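Local coordinates for protein ubiquitin-conjugating enzyme E2, putative (Trypanosoma cruzi, PDB 4DS2) that probably acts as an E2 ubiquitin-conjugating enzyme, carrying ubiquitin or a related modifier as a thioester and passing it on toward target proteins, at residues Leu17-Glu22 with Asp117-Asp122; Thr39-Val44 with Leu126-Val131. One frame throughout, in Å; residues are numbered along the deposited sequence.

Contact 1. Residues Leu17-Glu22 with Asp117-Asp122; sequences LKLLLE and DQHASD
Leu20 and Ser121 mark the point where the two backbones pass nearest, their CA atoms 5.9 Å apart. Residues Leu17-Glu22 are a middle length of helix 11-27, with regular backbone bonds such as Leu21 N to Leu17 O at 2.9 Å. Across from them the chain arrives as a loop at Asp117 and winds into helix 120-132, with His119 at the N-cap position. The turn is tied back on itself by His119 N, which donates to Asp122 OD2 at 3.3 Å; the N-H points almost straight at the oxygen (161°) but meets it from above the carboxylate plane, 46° out of it.

No hydrogen bond joins the two segments, so their meeting is one of packing. Leu19 sends its CD1 methyl to the imidazole of His119, where it lies 3.4 Å from CD2 and somewhat farther from NE2. The approach is oblique. His119 CG stands anti to its own carbonyl carbon (chi1 -70°), which carries the ring toward helix 11-27, where Lys15 NZ makes a weak hydrogen bond with NE2. Deeper in, Ser121 OG rests on Leu20, 4.1 Å from CA and 4.2 Å from the CD1 methyl. This buried hydroxyl has a weak hydrogen bond with Glu23 OE1.

Polar ties from the preceding turns of helix 11-27 flank this packing: Asp16 OD2 accepts from Ala120 N at the start of helix 120-132, and Arg12 NH2 reaches Gln118 O. The N-terminal helix of the E2 fold is thus joined to the beginning of a later one, while Leu20 and Ala120 both pack on Trp52 of strand 51-57, and Leu20 also reaches Val44 of strand 40-46.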
loop_
_atom_site.group_PDB
_atom_site.type_symbol
_atom_site.label_atom_id
_atom_site.label_comp_id
_atom_site.label_asym_id
_atom_site.label_seq_id
_atom_site.Cartn_x
_atom_site.Cartn_y
_atom_site.Cartn_z
ATOM N N LEU A 17 -9.663 9.638 -7.944
ATOM C CA LEU A 17 -8.920 8.981 -9.024
ATOM C C LEU A 17 -8.281 10.057 -9.922
ATOM O O LEU A 17 -7.088 10.006 -10.195
ATOM C CB LEU A 17 -9.826 8.040 -9.827
ATOM C CG LEU A 17 -9.151 7.288 -10.990
ATOM C CD1 LEU A 17 -7.776 6.723 -10.622
ATOM C CD2 LEU A 17 -10.115 6.225 -11.487
ATOM N N LYS A 18 -9.078 11.041 -10.350
ATOM C CA LYS A 18 -8.565 12.190 -11.116
ATOM C C LYS A 18 -7.386 12.838 -10.403
ATOM O O LYS A 18 -6.429 13.282 -11.044
ATOM C CB LYS A 18 -9.660 13.234 -11.322
ATOM C CG LYS A 18 -10.832 12.750 -12.150
ATOM C CD LYS A 18 -11.917 13.820 -12.332
ATOM C CE LYS A 18 -13.142 13.320 -13.110
ATOM N NZ LYS A 18 -13.567 14.203 -14.269
ATOM N N LEU A 19 -7.454 12.897 -9.070
ATOM C CA LEU A 19 -6.381 13.554 -8.281
ATOM C C LEU A 19 -5.127 12.680 -8.243
ATOM O O LEU A 19 -4.030 13.206 -8.376
ATOM C CB LEU A 19 -6.830 13.940 -6.859
ATOM C CG LEU A 19 -7.321 15.404 -6.702
ATOM C CD1 LEU A 19 -7.979 15.653 -5.350
ATOM C CD2 LEU A 19 -6.223 16.442 -6.896
ATOM N N LEU A 20 -5.301 11.357 -8.093
ATOM C CA LEU A 20 -4.163 10.431 -8.133
ATOM C C LEU A 20 -3.437 10.449 -9.488
ATOM O O LEU A 20 -2.220 10.454 -9.536
ATOM C CB LEU A 20 -4.608 9.011 -7.827
ATOM C CG LEU A 20 -3.480 7.970 -7.819
ATOM C CD1 LEU A 20 -2.392 8.306 -6.818
ATOM C CD2 LEU A 20 -4.068 6.597 -7.499
ATOM N N LEU A 21 -4.208 10.446 -10.575
ATOM C CA LEU A 21 -3.690 10.438 -11.946
ATOM C C LEU A 21 -2.893 11.687 -12.248
ATOM O O LEU A 21 -1.853 11.633 -12.885
ATOM C CB LEU A 21 -4.858 10.322 -12.938
ATOM C CG LEU A 21 -5.588 8.967 -12.945
ATOM C CD1 LEU A 21 -6.792 9.091 -13.851
ATOM C CD2 LEU A 21 -4.680 7.818 -13.380
ATOM N N GLU A 22 -3.392 12.810 -11.756
ATOM C CA GLU A 22 -2.672 14.063 -11.835
ATOM C C GLU A 22 -1.308 14.036 -11.102
ATOM O O GLU A 22 -0.293 14.559 -11.615
ATOM C CB GLU A 22 -3.590 15.176 -11.333
ATOM C CG GLU A 22 -4.803 15.385 -12.254
ATOM C CD GLU A 22 -5.663 16.595 -11.904
ATOM O OE1 GLU A 22 -5.407 17.245 -10.865
ATOM O OE2 GLU A 22 -6.599 16.904 -12.679
ATOM N N ASP A 117 -12.554 13.462 5.207
ATOM C CA ASP A 117 -11.741 14.552 4.701
ATOM C C ASP A 117 -10.599 14.102 3.705
ATOM O O ASP A 117 -10.310 14.754 2.683
ATOM C CB ASP A 117 -11.195 15.152 6.050
ATOM C CG ASP A 117 -10.531 16.449 5.902
ATOM O OD1 ASP A 117 -10.054 16.754 4.800
ATOM O OD2 ASP A 117 -10.455 17.181 6.894
ATOM N N GLN A 118 -9.953 12.985 4.037
ATOM C CA GLN A 118 -8.731 12.540 3.362
ATOM C C GLN A 118 -8.993 11.831 2.040
ATOM O O GLN A 118 -10.119 11.399 1.788
ATOM C CB GLN A 118 -7.941 11.602 4.268
ATOM C CG GLN A 118 -7.291 12.280 5.460
ATOM C CD GLN A 118 -6.713 11.280 6.468
ATOM O OE1 GLN A 118 -7.312 11.037 7.496
ATOM N NE2 GLN A 118 -5.550 10.718 6.179
ATOM N N HIS A 119 -7.929 11.695 1.237
ATOM C CA HIS A 119 -8.011 11.240 -0.137
ATOM C C HIS A 119 -7.425 9.860 -0.320
ATOM O O HIS A 119 -6.545 9.451 0.426
ATOM C CB HIS A 119 -7.282 12.226 -1.039
ATOM C CG HIS A 119 -7.975 13.563 -1.181
ATOM N ND1 HIS A 119 -8.224 14.374 -0.139
ATOM C CD2 HIS A 119 -8.486 14.214 -2.310
ATOM C CE1 HIS A 119 -8.847 15.492 -0.567
ATOM N NE2 HIS A 119 -9.012 15.393 -1.898
ATOM N N ALA A 120 -7.928 9.116 -1.304
ATOM C CA ALA A 120 -7.394 7.797 -1.670
ATOM C C ALA A 120 -5.886 7.790 -1.773
ATOM O O ALA A 120 -5.270 6.865 -1.324
ATOM C CB ALA A 120 -7.969 7.325 -3.008
ATOM N N SER A 121 -5.318 8.814 -2.400
ATOM C CA SER A 121 -3.868 9.069 -2.393
ATOM C C SER A 121 -3.202 8.944 -1.033
ATOM O O SER A 121 -2.136 8.343 -0.907
ATOM C CB SER A 121 -3.621 10.496 -2.857
ATOM O OG SER A 121 -4.330 10.726 -4.052
ATOM N N ASP A 122 -3.810 9.586 -0.030
ATOM C CA ASP A 122 -3.278 9.620 1.356
ATOM C C ASP A 122 -3.259 8.219 1.959
ATOM O O ASP A 122 -2.288 7.812 2.559
ATOM C CB ASP A 122 -4.089 10.611 2.204
ATOM C CG ASP A 122 -4.033 12.067 1.638
ATOM O OD1 ASP A 122 -3.061 12.402 0.928
ATOM O OD2 ASP A 122 -4.964 12.882 1.871
#

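Contact 2. Residues Thr39-Val44 with Leu126-Val131; sequences TAIFSV and LVLDRV
Leu128 turns its CG anti to its own carbonyl carbon (chi1 -65°), and its CD1 methyl then reaches across to Thr39 and Ile41. Ile41 has the matching arrangement: CG1 is anti to the carbonyl carbon (chi1 -47°) and the chain runs on extended through chi2, which brings the CG1-CD1 arm up against Leu128. Together they form part of the helix-on-sheet layer of the E2 (UBC) fold, in which helix 120-132 packs against the antiparallel sheet, here at the start of one of its two outer strands, 40-46.

Leu128 is buried and is the hub on the helix side. Thr39, just ahead of the strand, straddles it: the CG2 methyl sits 3.8 Å from Leu128 CB and also approaches the backbone of the next residue, 4.3 Å from Asp129 N, while OG1 lies over the side chain, 3.5 Å from the same CB. No hydrogen bond crosses between the segments, and the hydroxyl meets aliphatic carbon here. Val56 of strand 51-57 touches both Thr39 and Leu128, which extends the apolar patch onto the neighbouring strand.

Farther along the strand, Phe42 and Ser43 share Lys55 as their partner on strand 51-57, a classic beta bulge. On the helix, Arg130 belongs to other surroundings, salt-bridged to Asp141 and hydrogen-bonded to Ser137 O, and Val127 packs on Met109 and Val110 of helix 108-111. The purely apolar touch between strand and helix comes from Ile41, which meets Leu128 obliquely: its CG1 lies 3.9 Å from Leu128 CD1, and its CD1 methyl 4.1 Å from that same carbon.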
loop_
_atom_site.group_PDB
_atom_site.type_symbol
_atom_site.label_atom_id
_atom_site.label_comp_id
_atom_site.label_asym_id
_atom_site.label_seq_id
_atom_site.Cartn_x
_atom_site.Cartn_y
_atom_site.Cartn_z
ATOM N N THR A 39 8.110 5.890 -2.062
ATOM C CA THR A 39 7.730 4.850 -2.989
ATOM C C THR A 39 7.048 5.544 -4.155
ATOM O O THR A 39 6.355 6.535 -3.952
ATOM C CB THR A 39 6.770 3.862 -2.303
ATOM O OG1 THR A 39 5.403 4.205 -2.595
ATOM C CG2 THR A 39 7.014 3.873 -0.724
ATOM N N ALA A 40 7.268 5.061 -5.374
ATOM C CA ALA A 40 6.739 5.720 -6.548
ATOM C C ALA A 40 5.624 4.838 -7.106
ATOM O O ALA A 40 5.838 3.657 -7.377
ATOM C CB ALA A 40 7.854 5.940 -7.571
ATOM N N ILE A 41 4.425 5.404 -7.225
ATOM C CA ILE A 41 3.327 4.763 -7.950
ATOM C C ILE A 41 3.474 5.261 -9.381
ATOM O O ILE A 41 3.470 6.469 -9.602
ATOM C CB ILE A 41 1.924 5.170 -7.407
ATOM C CG1 ILE A 41 1.854 5.090 -5.868
ATOM C CG2 ILE A 41 0.829 4.291 -8.013
ATOM C CD1 ILE A 41 0.604 5.690 -5.211
ATOM N N PHE A 42 3.615 4.343 -10.341
ATOM C CA PHE A 42 3.880 4.686 -11.759
ATOM C C PHE A 42 2.853 4.160 -12.809
ATOM O O PHE A 42 2.956 4.498 -13.989
ATOM C CB PHE A 42 5.296 4.251 -12.157
ATOM C CG PHE A 42 5.479 2.758 -12.256
ATOM C CD1 PHE A 42 5.798 2.005 -11.131
ATOM C CD2 PHE A 42 5.338 2.103 -13.487
ATOM C CE1 PHE A 42 5.952 0.621 -11.214
ATOM C CE2 PHE A 42 5.499 0.726 -13.583
ATOM C CZ PHE A 42 5.803 -0.017 -12.444
ATOM N N SER A 43 1.883 3.341 -12.390
ATOM C CA SER A 43 0.748 2.975 -13.229
ATOM C C SER A 43 -0.507 2.809 -12.386
ATOM O O SER A 43 -0.473 2.227 -11.314
ATOM C CB SER A 43 1.037 1.695 -14.015
ATOM O OG SER A 43 -0.164 1.020 -14.341
ATOM N N VAL A 44 -1.622 3.311 -12.898
ATOM C CA VAL A 44 -2.935 3.195 -12.267
ATOM C C VAL A 44 -3.939 2.769 -13.327
ATOM O O VAL A 44 -4.352 3.572 -14.143
ATOM C CB VAL A 44 -3.411 4.558 -11.680
ATOM C CG1 VAL A 44 -4.824 4.432 -11.134
ATOM C CG2 VAL A 44 -2.470 5.075 -10.604
ATOM N N LEU A 126 0.147 6.102 2.849
ATOM C CA LEU A 126 0.312 5.676 4.248
ATOM C C LEU A 126 0.717 4.221 4.327
ATOM O O LEU A 126 1.520 3.843 5.180
ATOM C CB LEU A 126 -0.969 5.902 5.085
ATOM C CG LEU A 126 -0.889 5.331 6.515
ATOM C CD1 LEU A 126 -1.888 5.979 7.441
ATOM C CD2 LEU A 126 -1.068 3.805 6.539
ATOM N N VAL A 127 0.141 3.414 3.444
ATOM C CA VAL A 127 0.329 1.964 3.469
ATOM C C VAL A 127 1.662 1.564 2.897
ATOM O O VAL A 127 2.318 0.651 3.435
ATOM C CB VAL A 127 -0.724 1.211 2.654
ATOM C CG1 VAL A 127 -0.246 -0.205 2.354
ATOM C CG2 VAL A 127 -2.067 1.209 3.392
ATOM N N LEU A 128 2.048 2.233 1.801
ATOM C CA LEU A 128 3.326 1.942 1.142
ATOM C C LEU A 128 4.480 2.275 2.064
ATOM O O LEU A 128 5.419 1.498 2.205
ATOM C CB LEU A 128 3.460 2.727 -0.145
ATOM C CG LEU A 128 2.463 2.372 -1.258
ATOM C CD1 LEU A 128 2.453 3.480 -2.312
ATOM C CD2 LEU A 128 2.788 1.013 -1.849
ATOM N N ASP A 129 4.382 3.431 2.704
ATOM C CA ASP A 129 5.375 3.875 3.651
ATOM C C ASP A 129 5.436 2.974 4.891
ATOM O O ASP A 129 6.516 2.655 5.424
ATOM C CB ASP A 129 5.065 5.309 4.082
ATOM C CG ASP A 129 5.862 5.725 5.301
ATOM O OD1 ASP A 129 7.133 5.730 5.228
ATOM O OD2 ASP A 129 5.216 6.033 6.332
ATOM N N ARG A 130 4.276 2.615 5.382
ATOM C CA ARG A 130 4.195 1.799 6.580
ATOM C C ARG A 130 4.872 0.456 6.367
ATOM O O ARG A 130 5.637 -0.000 7.190
ATOM C CB ARG A 130 2.727 1.642 6.994
ATOM C CG ARG A 130 2.472 0.675 8.106
ATOM C CD ARG A 130 3.186 1.048 9.364
ATOM N NE ARG A 130 2.855 0.078 10.394
ATOM C CZ ARG A 130 3.497 -0.036 11.555
ATOM N NH1 ARG A 130 4.521 0.764 11.843
ATOM N NH2 ARG A 130 3.108 -0.952 12.438
ATOM N N VAL A 131 4.580 -0.172 5.236
ATOM C CA VAL A 131 5.064 -1.523 4.967
ATOM C C VAL A 131 6.515 -1.583 4.463
ATOM O O VAL A 131 7.322 -2.414 4.923
ATOM C CB VAL A 131 4.114 -2.201 3.997
ATOM C CG1 VAL A 131 4.672 -3.555 3.538
ATOM C CG2 VAL A 131 2.764 -2.353 4.701
#

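Both contacts use helix 120-132, contact 1 at its first turn and contact 2 farther along, with centres 13 Å apart. Contact 1 lies about 14 Å from the centre of the chain and joins helix to helix, mixing apolar packing with polar ties, some of them weak, to neighbouring residues of helix 11-27. Contact 2 is about 5 Å from that centre and joins helix to strand through mainly aliphatic side chains. Each is only partly buried. Strand 40-46 ties them together: Val44 packs against Leu17, Leu20 and Leu21, with Leu20 CD2 3.8 Å from Val44 CG2, while Ile41 CD1 comes within 4.3 Å of Leu20 CD1. Along the sequence the two contacts interleave.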